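Local coordinates for UDP-N-Acetylglucosamine 2-Epimerase (Thermus thermophilus, PDB 1V4V), which probably interconverts UDP-N-acetylglucosamine and UDP-N-acetylmannosamine by epimerising the sugar at C2, at residues A18-P23 and L96-T101; V121-R126 and D148-P153; T204-E209 and T280-L285; L276-D281 and V294-L299; L299-E304 and A317-E322. All blocks are in the same frame, centred on the assembly; numbering follows the deposited sequence. Where two conformers were deposited one is given.

Contacts 1 and 2 belong to the seven-stranded parallel sheet near the N-terminus. Contacts 3, 4 and 5 belong to the six-stranded sheet that follows. Contacts 1, 2 and 4 are buried; contact 3 is partly so, and contact 5 lies at the surface. Contact 4 pairs two neighbouring strands through backbone bonds and apolar side chains. Contact 3 shares T280 and D281 with it and turns polar, with a carboxylate binding loop amides. Contact 5 shares L299 and ends in amide and hydroxyl chemistry. Contacts 1 and 2 meet where V97 O lies 2.9 Å from V121 N; contact 1 is mainly side-chain packing.

Contact 1: A18-P23 and L96-T101; sequences ATKMAP and LVHGDT
M21, a selenomethionine, and H98 bury the most surface here, with K20 next. The M21 side chain reaches from the helix onto the strand at 96-98. Its CB bond does not aim at the strand, but bends at chi2 (-66°) and chi3 bring the end closer. The methyl CE does most of the touching. It sits 3.5 Å from L96 O and 3.6 Å from V97 C, so it rests on the backbone of the strand. The same methyl reaches L96 CB and H98 CB. The selenium lies 3.9 Å from H98 CB. SE stands obliquely to the H98 ring, 59° off the ring normal. The M21 and H98 side chains run past each other in opposite directions.

This is helix-on-sheet packing in the N-terminal Rossmann-like domain of a GT-B fold. Helix 15-29 follows strand 6-12 and covers strand 94-98, the next strand in the sheet. The two short axes approach to 9.5 Å. F12 and V121 also touch M21, so its side chain touches residues of three adjacent strands, 6-12, 94-98 and 118-121.

K20 meets the H98 imidazole with the aliphatic part of its chain. CB lies over one ring face, and CD comes within 3.3 Å of H98 NE2. The imidazole is carried there by a chi1 of 177°, which sets CG opposite the backbone N. The ammonium group continues past the ring, and K20 NZ makes a weak, long ion pair with E122 OE1. A glycerol, probably from the crystallisation liquor, lies near the K20 side chain.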
# COMPACT_ATOMS: atom_id res chain seq x y z
N ALA A 18 -9.61 -19.06 2.76
CA ALA A 18 -9.28 -20.18 3.64
C ALA A 18 -8.74 -21.36 2.82
O ALA A 18 -7.76 -22.00 3.20
CB ALA A 18 -10.51 -20.60 4.43
N THR A 19 -9.39 -21.63 1.70
CA THR A 19 -8.99 -22.73 0.83
C THR A 19 -7.57 -22.57 0.32
O THR A 19 -6.79 -23.52 0.33
CB THR A 19 -9.94 -22.85 -0.39
OG1 THR A 19 -11.26 -23.16 0.07
CG2 THR A 19 -9.47 -23.93 -1.34
N LYS A 20 -7.22 -21.37 -0.12
CA LYS A 20 -5.88 -21.13 -0.65
C LYS A 20 -4.83 -21.03 0.45
O LYS A 20 -3.64 -21.22 0.18
CB LYS A 20 -5.88 -19.85 -1.49
CG LYS A 20 -6.74 -19.94 -2.74
CD LYS A 20 -6.66 -18.66 -3.55
CE LYS A 20 -7.56 -18.73 -4.79
NZ LYS A 20 -7.18 -19.85 -5.68
N MSE A 21 -5.25 -20.76 1.68
CA MSE A 21 -4.31 -20.65 2.79
C MSE A 21 -4.07 -21.96 3.54
O MSE A 21 -3.01 -22.15 4.14
CB MSE A 21 -4.79 -19.57 3.77
CG MSE A 21 -4.70 -18.16 3.21
SE MSE A 21 -2.88 -17.57 2.90
CE MSE A 21 -2.88 -16.06 4.12
N ALA A 22 -5.05 -22.86 3.50
CA ALA A 22 -4.94 -24.15 4.18
C ALA A 22 -3.63 -24.88 3.86
O ALA A 22 -2.96 -25.39 4.76
CB ALA A 22 -6.14 -25.04 3.82
N PRO A 23 -3.24 -24.94 2.57
CA PRO A 23 -1.99 -25.61 2.21
C PRO A 23 -0.78 -24.98 2.87
O PRO A 23 0.20 -25.66 3.21
CB PRO A 23 -1.95 -25.47 0.69
CG PRO A 23 -3.40 -25.42 0.31
CD PRO A 23 -3.99 -24.53 1.37
N LEU A 96 0.72 -13.50 7.54
CA LEU A 96 0.47 -13.82 6.14
C LEU A 96 -0.95 -13.40 5.79
O LEU A 96 -1.89 -13.69 6.53
CB LEU A 96 0.64 -15.32 5.88
CG LEU A 96 2.04 -15.92 6.00
CD1 LEU A 96 1.99 -17.42 5.73
CD2 LEU A 96 2.98 -15.25 5.02
N VAL A 97 -1.11 -12.68 4.69
CA VAL A 97 -2.43 -12.28 4.24
C VAL A 97 -2.57 -12.73 2.80
O VAL A 97 -1.58 -13.07 2.15
CB VAL A 97 -2.67 -10.74 4.36
CG1 VAL A 97 -2.69 -10.33 5.83
CG2 VAL A 97 -1.60 -9.98 3.60
N HIS A 98 -3.80 -12.74 2.32
CA HIS A 98 -4.09 -13.18 0.97
C HIS A 98 -5.23 -12.35 0.40
O HIS A 98 -6.15 -11.97 1.12
CB HIS A 98 -4.52 -14.65 0.99
CG HIS A 98 -4.92 -15.18 -0.36
ND1 HIS A 98 -4.06 -15.89 -1.16
CD2 HIS A 98 -6.08 -15.07 -1.05
CE1 HIS A 98 -4.66 -16.19 -2.30
NE2 HIS A 98 -5.89 -15.70 -2.26
N GLY A 99 -5.17 -12.07 -0.89
CA GLY A 99 -6.26 -11.33 -1.47
C GLY A 99 -6.11 -9.83 -1.55
O GLY A 99 -5.09 -9.25 -1.15
N ASP A 100 -7.16 -9.20 -2.05
CA ASP A 100 -7.18 -7.76 -2.28
C ASP A 100 -8.31 -7.01 -1.57
O ASP A 100 -8.66 -5.92 -1.98
CB ASP A 100 -7.29 -7.52 -3.78
CG ASP A 100 -6.37 -8.43 -4.59
OD1 ASP A 100 -6.72 -8.77 -5.74
OD2 ASP A 100 -5.29 -8.79 -4.08
N THR A 101 -8.88 -7.58 -0.51
CA THR A 101 -9.97 -6.89 0.17
C THR A 101 -9.46 -5.76 1.07
O THR A 101 -8.28 -5.70 1.41
CB THR A 101 -10.81 -7.83 1.06
OG1 THR A 101 -9.99 -8.34 2.11
CG2 THR A 101 -11.36 -8.99 0.24

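Contact 2: V121-R126 and D148-P153; sequences VEAGLR and DLDFAP
F151 O receives the backbone N of A123 in the one clear hydrogen bond between the segments. The bond is 2.9 Å long with an N-H...O angle of 153°. The donor stands 41° out of the carbonyl plane. This contact lies in the Rossmann-like N-terminal domain of a GT-B fold, at the C-terminal ends of parallel strands 118-121 and 149-152. The chain leaves the first strand at V121 and bends across the end of the second.

The apolar contacts lie on two sides of this bond. V121 CG2 approaches the phenyl group obliquely, 4.2 Å from F151 CD2. A chi1 of -60° places the phenyl CG opposite its own carbonyl carbon. L96, V357 and V361 also touch this ring. Farther along, the P153 ring packs against the loop at E122 and A123. P153 CG meets E122 CG at 4.2 Å, the two side chains crossing at about a right angle. L125 CD2 reaches P153 CG as well, at 4.3 Å.

Polar groups also meet carbon here. A123 CB is 3.6 Å from D150 OD2, a carboxylate oxygen that has a weak hydrogen bond to T147. Beside the contact, R126 is tied to L125 O, E164 and D144. A123 O is buried and has no conventional hydrogen-bond partner in the model. Two carbons lie close to A123 O: A152 CA in a CH...O contact at 3.3 Å, and P153 CD at 3.2 Å.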
# COMPACT_ATOMS: atom_id res chain seq x y z
N VAL A 121 0.38 -13.61 0.11
CA VAL A 121 0.21 -14.79 -0.73
C VAL A 121 -0.59 -14.47 -2.00
O VAL A 121 -1.57 -13.72 -1.97
CB VAL A 121 -0.49 -15.93 0.06
CG1 VAL A 121 -0.63 -17.18 -0.80
CG2 VAL A 121 0.32 -16.24 1.33
N GLU A 122 -0.14 -15.04 -3.12
CA GLU A 122 -0.75 -14.84 -4.44
C GLU A 122 -0.74 -13.36 -4.82
O GLU A 122 -1.73 -12.83 -5.32
CB GLU A 122 -2.19 -15.37 -4.48
CG GLU A 122 -2.64 -15.70 -5.91
CD GLU A 122 -4.13 -16.01 -6.04
OE1 GLU A 122 -4.63 -16.89 -5.31
OE2 GLU A 122 -4.79 -15.37 -6.89
N ALA A 123 0.39 -12.71 -4.59
CA ALA A 123 0.57 -11.29 -4.87
C ALA A 123 1.11 -10.96 -6.26
O ALA A 123 1.80 -11.77 -6.89
CB ALA A 123 1.50 -10.68 -3.82
N GLY A 124 0.79 -9.76 -6.74
CA GLY A 124 1.30 -9.33 -8.04
C GLY A 124 0.32 -9.12 -9.17
O GLY A 124 0.67 -8.50 -10.18
N LEU A 125 -0.90 -9.64 -9.04
CA LEU A 125 -1.88 -9.46 -10.10
C LEU A 125 -2.34 -8.01 -10.12
O LEU A 125 -2.65 -7.43 -9.08
CB LEU A 125 -3.07 -10.40 -9.88
CG LEU A 125 -2.68 -11.88 -9.78
CD1 LEU A 125 -3.94 -12.74 -9.68
CD2 LEU A 125 -1.86 -12.28 -10.99
N ARG A 126 -2.36 -7.41 -11.31
CA ARG A 126 -2.74 -6.01 -11.45
C ARG A 126 -3.67 -5.73 -12.63
O ARG A 126 -3.65 -6.45 -13.64
CB ARG A 126 -1.49 -5.14 -11.61
CG ARG A 126 -0.55 -5.15 -10.42
CD ARG A 126 -1.09 -4.32 -9.26
NE ARG A 126 -0.14 -4.24 -8.16
CZ ARG A 126 -0.04 -5.13 -7.18
NH1 ARG A 126 -0.84 -6.19 -7.16
NH2 ARG A 126 0.86 -4.96 -6.22
N ASP A 148 6.94 -7.73 3.43
CA ASP A 148 8.33 -8.14 3.60
C ASP A 148 8.65 -9.16 2.51
O ASP A 148 9.73 -9.14 1.92
CB ASP A 148 8.52 -8.79 4.97
CG ASP A 148 9.89 -9.41 5.13
OD1 ASP A 148 10.90 -8.67 5.06
OD2 ASP A 148 9.95 -10.65 5.33
N LEU A 149 7.70 -10.05 2.24
CA LEU A 149 7.88 -11.07 1.22
C LEU A 149 6.60 -11.25 0.41
O LEU A 149 5.53 -11.47 0.97
CB LEU A 149 8.27 -12.41 1.88
CG LEU A 149 8.62 -13.58 0.96
CD1 LEU A 149 9.65 -13.15 -0.08
CD2 LEU A 149 9.17 -14.74 1.81
N ASP A 150 6.73 -11.12 -0.90
CA ASP A 150 5.59 -11.29 -1.81
C ASP A 150 5.72 -12.65 -2.47
O ASP A 150 6.78 -12.98 -3.01
CB ASP A 150 5.59 -10.22 -2.89
CG ASP A 150 4.95 -8.93 -2.43
OD1 ASP A 150 5.48 -7.85 -2.78
OD2 ASP A 150 3.91 -8.99 -1.74
N PHE A 151 4.65 -13.44 -2.42
CA PHE A 151 4.63 -14.76 -3.03
C PHE A 151 3.82 -14.62 -4.32
O PHE A 151 2.59 -14.64 -4.29
CB PHE A 151 3.99 -15.75 -2.07
CG PHE A 151 4.71 -15.87 -0.75
CD1 PHE A 151 5.86 -16.63 -0.64
CD2 PHE A 151 4.24 -15.19 0.37
CE1 PHE A 151 6.54 -16.73 0.58
CE2 PHE A 151 4.91 -15.27 1.59
CZ PHE A 151 6.07 -16.05 1.70
N ALA A 152 4.53 -14.46 -5.43
CA ALA A 152 3.90 -14.29 -6.74
C ALA A 152 3.54 -15.62 -7.38
O ALA A 152 4.35 -16.53 -7.44
CB ALA A 152 4.82 -13.50 -7.65
N PRO A 153 2.31 -15.73 -7.89
CA PRO A 153 1.89 -16.98 -8.53
C PRO A 153 2.55 -17.23 -9.89
O PRO A 153 2.75 -18.38 -10.28
CB PRO A 153 0.38 -16.81 -8.65
CG PRO A 153 0.24 -15.32 -8.88
CD PRO A 153 1.20 -14.76 -7.86

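Contact 3: T204-E209 and T280-L285; sequences TMHRRE and TDSGGL
D281 OD1 is gripped from several directions. R207 N donates to it at 3.0 Å, a water donates at 2.7 Å, and N210 ND2 adds a further hydrogen bond. The water also donates to R207 O, so it joins the carboxylate to the loop backbone. The other oxygen, D281 OD2, takes H206 N in a nearly straight bond of 3.1 Å and 171°. Both amides arrive on the syn side, the R207 amide 33° out of the carboxylate plane. The carboxylate thus holds two successive amides of the loop and fixes its path. A chi1 of 64° tucks D281 CG between its own backbone N and carbonyl carbon, and from there both oxygens reach the loop.

H206 turns its ring toward the start of helix 283-291. Its NE2 lies 3.2 Å from S282 CB, in packing, and the ring stacks on H238. S282 OG caps the helix by accepting L285 N, and T280 OG1 accepts S282 N in an ST turn. R207 extends alongside D281. Nearby, E209 forms a salt bridge with R300.

Both loops lie at the C-terminal edge of the parallel sheet of the second Rossmann-like domain, as in the GT-B fold. One follows strand 200-203 and leads on to helix 214-227; the other follows strand 275-280 and enters helix 283-291.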
# COMPACT_ATOMS: atom_id res chain seq x y z
N THR A 204 -19.88 -32.39 -15.77
CA THR A 204 -20.36 -31.13 -15.20
C THR A 204 -20.74 -30.14 -16.32
O THR A 204 -19.94 -29.83 -17.20
CB THR A 204 -19.28 -30.50 -14.28
OG1 THR A 204 -19.60 -30.77 -12.91
CG2 THR A 204 -19.16 -29.00 -14.50
N MSE A 205 -21.99 -29.68 -16.31
CA MSE A 205 -22.46 -28.70 -17.30
C MSE A 205 -23.30 -27.66 -16.59
O MSE A 205 -24.35 -27.99 -16.01
CB MSE A 205 -23.32 -29.44 -18.35
CG MSE A 205 -22.53 -30.35 -19.32
SE MSE A 205 -23.53 -30.76 -20.92
CE MSE A 205 -24.73 -31.99 -20.13
N HIS A 206 -22.86 -26.41 -16.60
CA HIS A 206 -23.62 -25.34 -15.94
C HIS A 206 -23.32 -23.92 -16.43
O HIS A 206 -23.78 -22.96 -15.82
CB HIS A 206 -23.41 -25.38 -14.43
CG HIS A 206 -22.01 -25.03 -14.00
ND1 HIS A 206 -21.70 -23.87 -13.33
CD2 HIS A 206 -20.84 -25.70 -14.16
CE1 HIS A 206 -20.40 -23.83 -13.09
NE2 HIS A 206 -19.86 -24.93 -13.58
N ARG A 207 -22.56 -23.79 -17.51
CA ARG A 207 -22.26 -22.47 -18.04
C ARG A 207 -23.59 -21.90 -18.53
O ARG A 207 -24.24 -22.49 -19.39
CB ARG A 207 -21.26 -22.58 -19.20
CG ARG A 207 -20.72 -21.24 -19.68
CD ARG A 207 -19.66 -21.41 -20.75
NE ARG A 207 -19.08 -20.13 -21.15
CZ ARG A 207 -18.39 -19.33 -20.34
NH1 ARG A 207 -18.19 -19.67 -19.08
NH2 ARG A 207 -17.91 -18.18 -20.80
N ARG A 208 -23.99 -20.77 -17.97
CA ARG A 208 -25.27 -20.17 -18.33
C ARG A 208 -25.52 -20.02 -19.83
O ARG A 208 -26.64 -20.21 -20.29
CB ARG A 208 -25.44 -18.81 -17.66
CG ARG A 208 -26.89 -18.36 -17.64
CD ARG A 208 -27.04 -16.86 -17.53
NE ARG A 208 -28.45 -16.48 -17.58
CZ ARG A 208 -29.30 -16.83 -18.54
NH1 ARG A 208 -28.88 -17.58 -19.56
NH2 ARG A 208 -30.56 -16.44 -18.50
N GLU A 209 -24.48 -19.67 -20.60
CA GLU A 209 -24.65 -19.50 -22.04
C GLU A 209 -24.97 -20.81 -22.75
O GLU A 209 -25.58 -20.81 -23.82
CB GLU A 209 -23.41 -18.86 -22.67
CG GLU A 209 -22.16 -19.71 -22.65
CD GLU A 209 -21.06 -19.14 -23.54
OE1 GLU A 209 -21.27 -19.07 -24.77
OE2 GLU A 209 -20.00 -18.75 -23.01
N THR A 280 -16.52 -31.03 -18.92
CA THR A 280 -17.10 -29.83 -18.31
C THR A 280 -17.15 -28.64 -19.26
O THR A 280 -16.63 -28.70 -20.37
CB THR A 280 -16.28 -29.42 -17.07
OG1 THR A 280 -16.93 -28.33 -16.40
CG2 THR A 280 -14.87 -28.97 -17.48
N ASP A 281 -17.79 -27.57 -18.81
CA ASP A 281 -17.85 -26.34 -19.60
C ASP A 281 -17.49 -25.20 -18.66
O ASP A 281 -17.68 -24.03 -18.98
CB ASP A 281 -19.25 -26.12 -20.20
CG ASP A 281 -20.33 -25.91 -19.16
OD1 ASP A 281 -21.48 -25.65 -19.56
OD2 ASP A 281 -20.05 -26.00 -17.94
N SER A 282 -16.93 -25.57 -17.51
CA SER A 282 -16.52 -24.62 -16.49
C SER A 282 -15.01 -24.44 -16.42
O SER A 282 -14.26 -25.41 -16.32
CB SER A 282 -17.02 -25.08 -15.12
OG SER A 282 -16.34 -24.41 -14.07
N GLY A 283 -14.56 -23.19 -16.46
CA GLY A 283 -13.13 -22.92 -16.39
C GLY A 283 -12.57 -23.32 -15.04
O GLY A 283 -11.47 -23.86 -14.94
N GLY A 284 -13.33 -23.05 -13.98
CA GLY A 284 -12.88 -23.39 -12.64
C GLY A 284 -12.67 -24.88 -12.46
O GLY A 284 -11.66 -25.32 -11.91
N LEU A 285 -13.63 -25.68 -12.92
CA LEU A 285 -13.51 -27.12 -12.79
C LEU A 285 -12.41 -27.67 -13.68
O LEU A 285 -11.75 -28.65 -13.33
CB LEU A 285 -14.85 -27.79 -13.10
CG LEU A 285 -15.86 -27.63 -11.96
CD1 LEU A 285 -17.18 -28.24 -12.34
CD2 LEU A 285 -15.31 -28.30 -10.71
O HOH W 1 -24.11 -25.35 -19.16

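Contact 4: L276-D281 and V294-L299; sequences LLLVTD and VPVVVL
L278 and V296 lie side by side on one face of the sheet and point the same way. L278 CD2 meets V296 CG2 at 4.0 Å. The other valine branch, V296 CG1, is 3.8 Å from T280 CG2; chi1 of -179° sets this branch opposite the backbone N. With an alanine here both branches go, and a gap is likely to open beside L278 CD2 and T280 CG2. L277 CD1 touches P295 CB at 4.0 Å. On the other face, V279 CG1 inserts at the fork of L299, 3.7 Å from L299 CD2. L331 of helix 321-332 covers L277.

Four backbone bonds tie this core together. V297 N to L278 O is 2.8 Å and nearly straight at 168°. T280 N to V297 O and L299 N to T280 O continue the pairing, and L278 N binds P295 O at the start.

The L276 end is looser and partly exposed. There P295 CD only abuts L276 O, at 3.4 Å, and that oxygen accepts a hydrogen bond from R342.

Strands 275-280 and 296-298 run parallel, joined through helix 283-291. This is the beta-alpha-beta crossover of a Rossmann-like domain, as in the GT-B fold.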
# COMPACT_ATOMS: atom_id res chain seq x y z
N LEU A 276 -11.36 -41.12 -14.82
CA LEU A 276 -10.45 -41.26 -15.95
C LEU A 276 -10.47 -39.99 -16.78
O LEU A 276 -9.53 -39.71 -17.53
CB LEU A 276 -10.92 -42.40 -16.87
CG LEU A 276 -11.04 -43.85 -16.40
CD1 LEU A 276 -11.63 -44.69 -17.52
CD2 LEU A 276 -9.68 -44.38 -16.00
N LEU A 277 -11.55 -39.23 -16.65
CA LEU A 277 -11.72 -38.03 -17.45
C LEU A 277 -12.79 -37.13 -16.85
O LEU A 277 -13.72 -37.61 -16.21
CB LEU A 277 -12.17 -38.45 -18.86
CG LEU A 277 -12.70 -37.41 -19.85
CD1 LEU A 277 -11.53 -36.58 -20.36
CD2 LEU A 277 -13.41 -38.11 -21.01
N LEU A 278 -12.62 -35.83 -17.07
CA LEU A 278 -13.59 -34.82 -16.62
C LEU A 278 -14.16 -34.14 -17.86
O LEU A 278 -13.41 -33.68 -18.73
CB LEU A 278 -12.92 -33.75 -15.75
CG LEU A 278 -13.83 -32.54 -15.50
CD1 LEU A 278 -15.04 -32.97 -14.66
CD2 LEU A 278 -13.05 -31.42 -14.81
N VAL A 279 -15.49 -34.11 -17.95
CA VAL A 279 -16.17 -33.44 -19.06
C VAL A 279 -16.82 -32.22 -18.41
O VAL A 279 -17.58 -32.36 -17.45
CB VAL A 279 -17.27 -34.33 -19.66
CG1 VAL A 279 -18.02 -33.57 -20.77
CG2 VAL A 279 -16.66 -35.61 -20.22
N THR A 280 -16.52 -31.03 -18.92
CA THR A 280 -17.10 -29.83 -18.31
C THR A 280 -17.15 -28.64 -19.26
O THR A 280 -16.63 -28.70 -20.37
CB THR A 280 -16.28 -29.42 -17.07
OG1 THR A 280 -16.93 -28.33 -16.40
CG2 THR A 280 -14.87 -28.97 -17.48
N ASP A 281 -17.79 -27.57 -18.81
CA ASP A 281 -17.85 -26.34 -19.60
C ASP A 281 -17.49 -25.20 -18.66
O ASP A 281 -17.68 -24.03 -18.98
CB ASP A 281 -19.25 -26.12 -20.20
CG ASP A 281 -20.33 -25.91 -19.16
OD1 ASP A 281 -21.48 -25.65 -19.56
OD2 ASP A 281 -20.05 -26.00 -17.94
N VAL A 294 -6.03 -34.91 -13.92
CA VAL A 294 -7.14 -35.60 -14.58
C VAL A 294 -7.40 -34.96 -15.94
O VAL A 294 -7.57 -33.74 -16.03
CB VAL A 294 -8.42 -35.53 -13.73
CG1 VAL A 294 -9.58 -36.20 -14.45
CG2 VAL A 294 -8.19 -36.20 -12.38
N PRO A 295 -7.42 -35.76 -17.02
CA PRO A 295 -7.66 -35.23 -18.36
C PRO A 295 -9.00 -34.50 -18.39
O PRO A 295 -9.96 -34.95 -17.76
CB PRO A 295 -7.70 -36.49 -19.24
CG PRO A 295 -6.82 -37.46 -18.49
CD PRO A 295 -7.24 -37.22 -17.05
N VAL A 296 -9.06 -33.39 -19.12
CA VAL A 296 -10.30 -32.64 -19.19
C VAL A 296 -10.74 -32.33 -20.62
O VAL A 296 -9.94 -31.87 -21.44
CB VAL A 296 -10.18 -31.28 -18.47
CG1 VAL A 296 -11.51 -30.51 -18.55
CG2 VAL A 296 -9.76 -31.49 -17.03
N VAL A 297 -12.01 -32.59 -20.92
CA VAL A 297 -12.57 -32.26 -22.21
C VAL A 297 -13.55 -31.12 -21.95
O VAL A 297 -14.44 -31.23 -21.10
CB VAL A 297 -13.29 -33.46 -22.88
CG1 VAL A 297 -14.04 -32.99 -24.12
CG2 VAL A 297 -12.28 -34.51 -23.25
N VAL A 298 -13.37 -30.02 -22.68
CA VAL A 298 -14.21 -28.84 -22.50
C VAL A 298 -15.27 -28.70 -23.58
O VAL A 298 -14.98 -28.68 -24.77
CB VAL A 298 -13.34 -27.56 -22.49
CG1 VAL A 298 -14.21 -26.31 -22.30
CG2 VAL A 298 -12.29 -27.65 -21.38
N LEU A 299 -16.53 -28.61 -23.14
CA LEU A 299 -17.65 -28.48 -24.05
C LEU A 299 -17.88 -27.02 -24.43
O LEU A 299 -18.90 -26.42 -24.09
CB LEU A 299 -18.91 -29.09 -23.43
CG LEU A 299 -19.19 -30.57 -23.75
CD1 LEU A 299 -17.90 -31.36 -23.88
CD2 LEU A 299 -20.10 -31.15 -22.68

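Contact 5: L299-E304 and A317-E322; sequences LRNVTE and AGTDPE
A317 touches L299 first, methyl to methyl. Its CB lies 3.8 Å from L299 CD1, and V327 of helix 321-332 also packs on this alanine.

G318 follows with a positive phi of 76°. Its N gives R300 O a weak hydrogen bond, bent to 124°. N301 OD1 lies 3.3 Å from G318 CA, and a beta carbon on G318 would sit tightly against that oxygen.

T319 bridges backbone and amide. Its N donates to N301 OD1 at 3.3 Å, from 48° out of the amide carbonyl plane. Its OG1 lies 3.2 Å from N301 ND2, and the two side chains cross at about a right angle. The methyl CG2 turns the other way, 3.5 Å from L299 O. A valine in its place has no hydroxyl to face N301 ND2, and the amide would probably be freer to turn.

D320 then caps helix 321-332 by accepting G323 N. The R300 guanidinium forms a salt bridge with E209.

The contact thus joins the loop after strand 296-298 to the approach to that helix. Its apolar pair is L299 with A317, while the T319 methyl rests on backbone of L299 and R300. The exposed N301 end relies on a long hydrogen bond, which implies a modest polar hold at the surface.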
# COMPACT_ATOMS: atom_id res chain seq x y z
N LEU A 299 -16.53 -28.61 -23.14
CA LEU A 299 -17.65 -28.48 -24.05
C LEU A 299 -17.88 -27.02 -24.43
O LEU A 299 -18.90 -26.42 -24.09
CB LEU A 299 -18.91 -29.09 -23.43
CG LEU A 299 -19.19 -30.57 -23.75
CD1 LEU A 299 -17.90 -31.36 -23.88
CD2 LEU A 299 -20.10 -31.15 -22.68
N ARG A 300 -16.90 -26.46 -25.14
CA ARG A 300 -16.94 -25.09 -25.61
C ARG A 300 -16.17 -25.03 -26.92
O ARG A 300 -15.37 -25.92 -27.22
CB ARG A 300 -16.30 -24.13 -24.60
CG ARG A 300 -17.02 -24.06 -23.26
CD ARG A 300 -16.62 -22.80 -22.50
NE ARG A 300 -17.13 -21.61 -23.17
CZ ARG A 300 -16.69 -20.37 -22.93
NH1 ARG A 300 -15.73 -20.16 -22.04
NH2 ARG A 300 -17.23 -19.35 -23.58
N ASN A 301 -16.40 -23.98 -27.70
CA ASN A 301 -15.70 -23.82 -28.97
C ASN A 301 -14.36 -23.12 -28.78
O ASN A 301 -13.47 -23.25 -29.61
CB ASN A 301 -16.58 -23.04 -29.96
CG ASN A 301 -17.85 -23.79 -30.31
OD1 ASN A 301 -17.81 -24.94 -30.75
ND2 ASN A 301 -18.99 -23.13 -30.14
N VAL A 302 -14.23 -22.40 -27.67
CA VAL A 302 -12.99 -21.69 -27.36
C VAL A 302 -12.74 -21.70 -25.86
O VAL A 302 -13.67 -21.87 -25.07
CB VAL A 302 -13.07 -20.22 -27.85
CG1 VAL A 302 -14.13 -19.47 -27.06
CG2 VAL A 302 -11.71 -19.55 -27.70
N THR A 303 -11.48 -21.54 -25.46
CA THR A 303 -11.11 -21.53 -24.05
C THR A 303 -11.07 -20.12 -23.48
O THR A 303 -10.79 -19.16 -24.19
CB THR A 303 -9.73 -22.19 -23.82
OG1 THR A 303 -8.74 -21.53 -24.61
CG2 THR A 303 -9.77 -23.67 -24.19
N GLU A 304 -11.36 -20.01 -22.19
CA GLU A 304 -11.36 -18.73 -21.49
C GLU A 304 -9.95 -18.43 -20.97
O GLU A 304 -9.73 -17.47 -20.23
CB GLU A 304 -12.35 -18.77 -20.32
CG GLU A 304 -12.49 -17.46 -19.56
CD GLU A 304 -13.25 -17.63 -18.26
OE1 GLU A 304 -12.79 -18.40 -17.39
OE2 GLU A 304 -14.31 -16.99 -18.10
N ALA A 317 -13.96 -29.72 -27.20
CA ALA A 317 -14.86 -30.62 -27.91
C ALA A 317 -15.90 -29.84 -28.71
O ALA A 317 -16.63 -30.42 -29.51
CB ALA A 317 -15.56 -31.55 -26.92
N GLY A 318 -15.95 -28.53 -28.49
CA GLY A 318 -16.94 -27.71 -29.17
C GLY A 318 -18.31 -27.92 -28.54
O GLY A 318 -18.42 -28.59 -27.51
N THR A 319 -19.35 -27.35 -29.14
CA THR A 319 -20.70 -27.51 -28.61
C THR A 319 -21.64 -28.18 -29.61
O THR A 319 -22.85 -28.28 -29.36
CB THR A 319 -21.33 -26.16 -28.19
OG1 THR A 319 -21.28 -25.24 -29.29
CG2 THR A 319 -20.58 -25.58 -27.01
N ASP A 320 -21.11 -28.63 -30.73
CA ASP A 320 -21.93 -29.34 -31.71
C ASP A 320 -22.06 -30.77 -31.20
O ASP A 320 -21.07 -31.46 -30.99
CB ASP A 320 -21.25 -29.34 -33.08
CG ASP A 320 -21.99 -30.20 -34.08
OD1 ASP A 320 -21.37 -31.14 -34.64
OD2 ASP A 320 -23.19 -29.94 -34.32
N PRO A 321 -23.30 -31.26 -31.02
CA PRO A 321 -23.57 -32.62 -30.53
C PRO A 321 -22.80 -33.76 -31.20
O PRO A 321 -22.22 -34.60 -30.51
CB PRO A 321 -25.08 -32.75 -30.71
CG PRO A 321 -25.56 -31.34 -30.46
CD PRO A 321 -24.57 -30.54 -31.28
N GLU A 322 -22.80 -33.81 -32.52
CA GLU A 322 -22.06 -34.87 -33.22
C GLU A 322 -20.57 -34.75 -32.90
O GLU A 322 -19.90 -35.76 -32.66
CB GLU A 322 -22.29 -34.78 -34.73
CG GLU A 322 -21.42 -35.76 -35.53
CD GLU A 322 -21.76 -37.21 -35.28
OE1 GLU A 322 -20.95 -38.08 -35.65
OE2 GLU A 322 -22.84 -37.49 -34.72